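Local coordinates for protein putative acetyltransferase Ta0821 (Thermoplasma acidophilum DSM 1728, PDB 3C26) that is a putative acetyltransferase of the GNAT family, which probably transfers an acyl group to an acceptor, at residues Ile215-Asn220 with Gly237-Tyr242. Sequence-based numbering, arbitrary orientation.
Sequences IDLFVN and GRITFY
Paired in register on the same face, F218 and Y242 both turn CG anti to the carbonyl carbon (chi1 -74° and -63°), which sets their rings side by side as an offset stack, centroids 4.5 Å apart and planes only 8° from parallel. The Y242 CB also lies over the F218 face, a CH-pi contact. Flat aromatic groups suit this site because F218 CA and Y242 CA are 4.7 Å apart, close to the ring separation. Between the strands, the backbone bonds run in the parallel pattern: L217 N donates to T240 O at 2.8 Å, and L217 O accepts Y242 N at 2.8 Å; L217 thus bridges T240 and Y242, as I215 does R238 and T240.

On the same face as the rings, the oxygen of a water lies 2.6 Å from D216 OD1 and 2.8 Å from T240 OG1, and also meets R238 O; T44 OG1, from outside the two strands, hydrogen-bonds both D216 OD1 and Y242 OH. The opposite face is apolar, with beta-branched I215 and I239, which suit extended strands, beside L217 and F241. L217 CD1 makes a CH-pi contact over the F241 face, toward the rim, and reaches I239 CG2 at 3.7 Å, while I239 CD1 packs on I215 CB.

Helix 225-232 connects the strands in a beta-alpha-beta unit and covers the L217 and F241 side through F228, whereas W179 meets both stacked rings edge-to-face; strands 204-211 and 141-153 flank the pair.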
loop_
_atom_site.group_PDB
_atom_site.type_symbol
_atom_site.label_atom_id
_atom_site.label_comp_id
_atom_site.label_asym_id
_atom_site.label_seq_id
_atom_site.Cartn_x
_atom_site.Cartn_y
_atom_site.Cartn_z
ATOM N N ILE A 215 -7.750 -4.035 17.750
ATOM C CA ILE A 215 -7.687 -2.756 18.447
ATOM C C ILE A 215 -7.016 -1.745 17.570
ATOM O O ILE A 215 -6.027 -2.038 16.897
ATOM C CB ILE A 215 -6.866 -2.820 19.785
ATOM C CG1 ILE A 215 -7.318 -3.977 20.674
ATOM C CG2 ILE A 215 -6.951 -1.500 20.572
ATOM C CD1 ILE A 215 -6.330 -4.319 21.796
ATOM N N ASP A 216 -7.638 -0.574 17.501
ATOM C CA ASP A 216 -7.066 0.558 16.815
ATOM C C ASP A 216 -6.591 1.564 17.868
ATOM O O ASP A 216 -7.288 1.800 18.854
ATOM C CB ASP A 216 -8.125 1.272 15.924
ATOM C CG ASP A 216 -8.652 0.414 14.757
ATOM O OD1 ASP A 216 -7.903 -0.360 14.141
ATOM O OD2 ASP A 216 -9.844 0.542 14.429
ATOM N N LEU A 217 -5.396 2.116 17.646
ATOM C CA LEU A 217 -4.802 3.142 18.475
ATOM C C LEU A 217 -4.379 4.310 17.637
ATOM O O LEU A 217 -3.660 4.156 16.662
ATOM C CB LEU A 217 -3.594 2.601 19.307
ATOM C CG LEU A 217 -3.951 1.333 20.132
ATOM C CD1 LEU A 217 -3.614 0.040 19.389
ATOM C CD2 LEU A 217 -3.242 1.360 21.499
ATOM N N PHE A 218 -4.861 5.482 18.006
ATOM C CA PHE A 218 -4.490 6.723 17.364
ATOM C C PHE A 218 -3.507 7.494 18.238
ATOM O O PHE A 218 -3.850 8.052 19.284
ATOM C CB PHE A 218 -5.707 7.588 17.113
ATOM C CG PHE A 218 -6.549 7.121 16.020
ATOM C CD1 PHE A 218 -7.342 5.994 16.163
ATOM C CD2 PHE A 218 -6.520 7.772 14.793
ATOM C CE1 PHE A 218 -8.130 5.561 15.123
ATOM C CE2 PHE A 218 -7.337 7.344 13.732
ATOM C CZ PHE A 218 -8.112 6.239 13.892
ATOM N N VAL A 219 -2.271 7.547 17.786
ATOM C CA VAL A 219 -1.215 8.183 18.566
ATOM C C VAL A 219 -1.116 9.618 18.145
ATOM O O VAL A 219 -0.509 9.957 17.136
ATOM C CB VAL A 219 0.103 7.471 18.406
ATOM C CG1 VAL A 219 1.190 8.064 19.368
ATOM C CG2 VAL A 219 -0.120 6.007 18.690
ATOM N N ASN A 220 -1.740 10.449 18.962
ATOM C CA ASN A 220 -1.800 11.909 18.763
ATOM C C ASN A 220 -0.573 12.663 19.268
ATOM O O ASN A 220 -0.270 13.767 18.819
ATOM C CB ASN A 220 -3.050 12.460 19.437
ATOM C CG ASN A 220 -4.338 12.050 18.708
ATOM O OD1 ASN A 220 -4.487 12.342 17.529
ATOM N ND2 ASN A 220 -5.247 11.364 19.403
ATOM N N GLY A 237 -4.970 -10.046 18.276
ATOM C CA GLY A 237 -5.707 -9.751 17.064
ATOM C C GLY A 237 -5.017 -8.728 16.214
ATOM O O GLY A 237 -3.801 -8.543 16.294
ATOM N N ARG A 238 -5.800 -8.043 15.386
ATOM C CA ARG A 238 -5.221 -7.040 14.548
ATOM C C ARG A 238 -4.998 -5.723 15.313
ATOM O O ARG A 238 -5.944 -5.077 15.776
ATOM C CB ARG A 238 -6.069 -6.786 13.327
ATOM C CG ARG A 238 -5.405 -5.794 12.331
ATOM C CD ARG A 238 -6.371 -5.546 11.157
ATOM N NE ARG A 238 -5.756 -4.713 10.127
ATOM C CZ ARG A 238 -6.253 -4.502 8.907
ATOM N NH1 ARG A 238 -7.406 -5.047 8.537
ATOM N NH2 ARG A 238 -5.589 -3.735 8.060
ATOM N N ILE A 239 -3.727 -5.355 15.446
ATOM C CA ILE A 239 -3.344 -4.119 16.156
ATOM C C ILE A 239 -2.819 -3.101 15.166
ATOM O O ILE A 239 -1.795 -3.318 14.512
ATOM C CB ILE A 239 -2.277 -4.334 17.284
ATOM C CG1 ILE A 239 -2.676 -5.484 18.192
ATOM C CG2 ILE A 239 -2.117 -3.066 18.118
ATOM C CD1 ILE A 239 -4.115 -5.383 18.725
ATOM N N THR A 240 -3.535 -1.983 15.079
ATOM C CA THR A 240 -3.243 -0.910 14.116
ATOM C C THR A 240 -3.071 0.438 14.808
ATOM O O THR A 240 -3.947 0.931 15.568
ATOM C CB THR A 240 -4.372 -0.762 13.025
ATOM O OG1 THR A 240 -4.788 -2.062 12.516
ATOM C CG2 THR A 240 -3.933 0.152 11.855
ATOM N N PHE A 241 -1.917 1.017 14.516
ATOM C CA PHE A 241 -1.559 2.336 15.005
ATOM C C PHE A 241 -1.631 3.313 13.891
ATOM O O PHE A 241 -1.055 3.109 12.829
ATOM C CB PHE A 241 -0.140 2.372 15.551
ATOM C CG PHE A 241 0.094 1.432 16.694
ATOM C CD1 PHE A 241 0.402 0.100 16.449
ATOM C CD2 PHE A 241 -0.008 1.861 18.017
ATOM C CE1 PHE A 241 0.619 -0.770 17.476
ATOM C CE2 PHE A 241 0.217 0.970 19.058
ATOM C CZ PHE A 241 0.537 -0.327 18.792
ATOM N N TYR A 242 -2.374 4.384 14.179
ATOM C CA TYR A 242 -2.459 5.559 13.323
ATOM C C TYR A 242 -1.670 6.606 14.067
ATOM O O TYR A 242 -2.076 7.061 15.120
ATOM C CB TYR A 242 -3.898 5.972 13.129
ATOM C CG TYR A 242 -4.765 4.947 12.412
ATOM C CD1 TYR A 242 -5.388 3.915 13.093
ATOM C CD2 TYR A 242 -4.986 5.054 11.070
ATOM C CE1 TYR A 242 -6.200 3.037 12.451
ATOM C CE2 TYR A 242 -5.813 4.181 10.405
ATOM C CZ TYR A 242 -6.408 3.162 11.090
ATOM O OH TYR A 242 -7.177 2.265 10.386
HETATM O O HOH W 1 -6.957 -2.832 14.152
#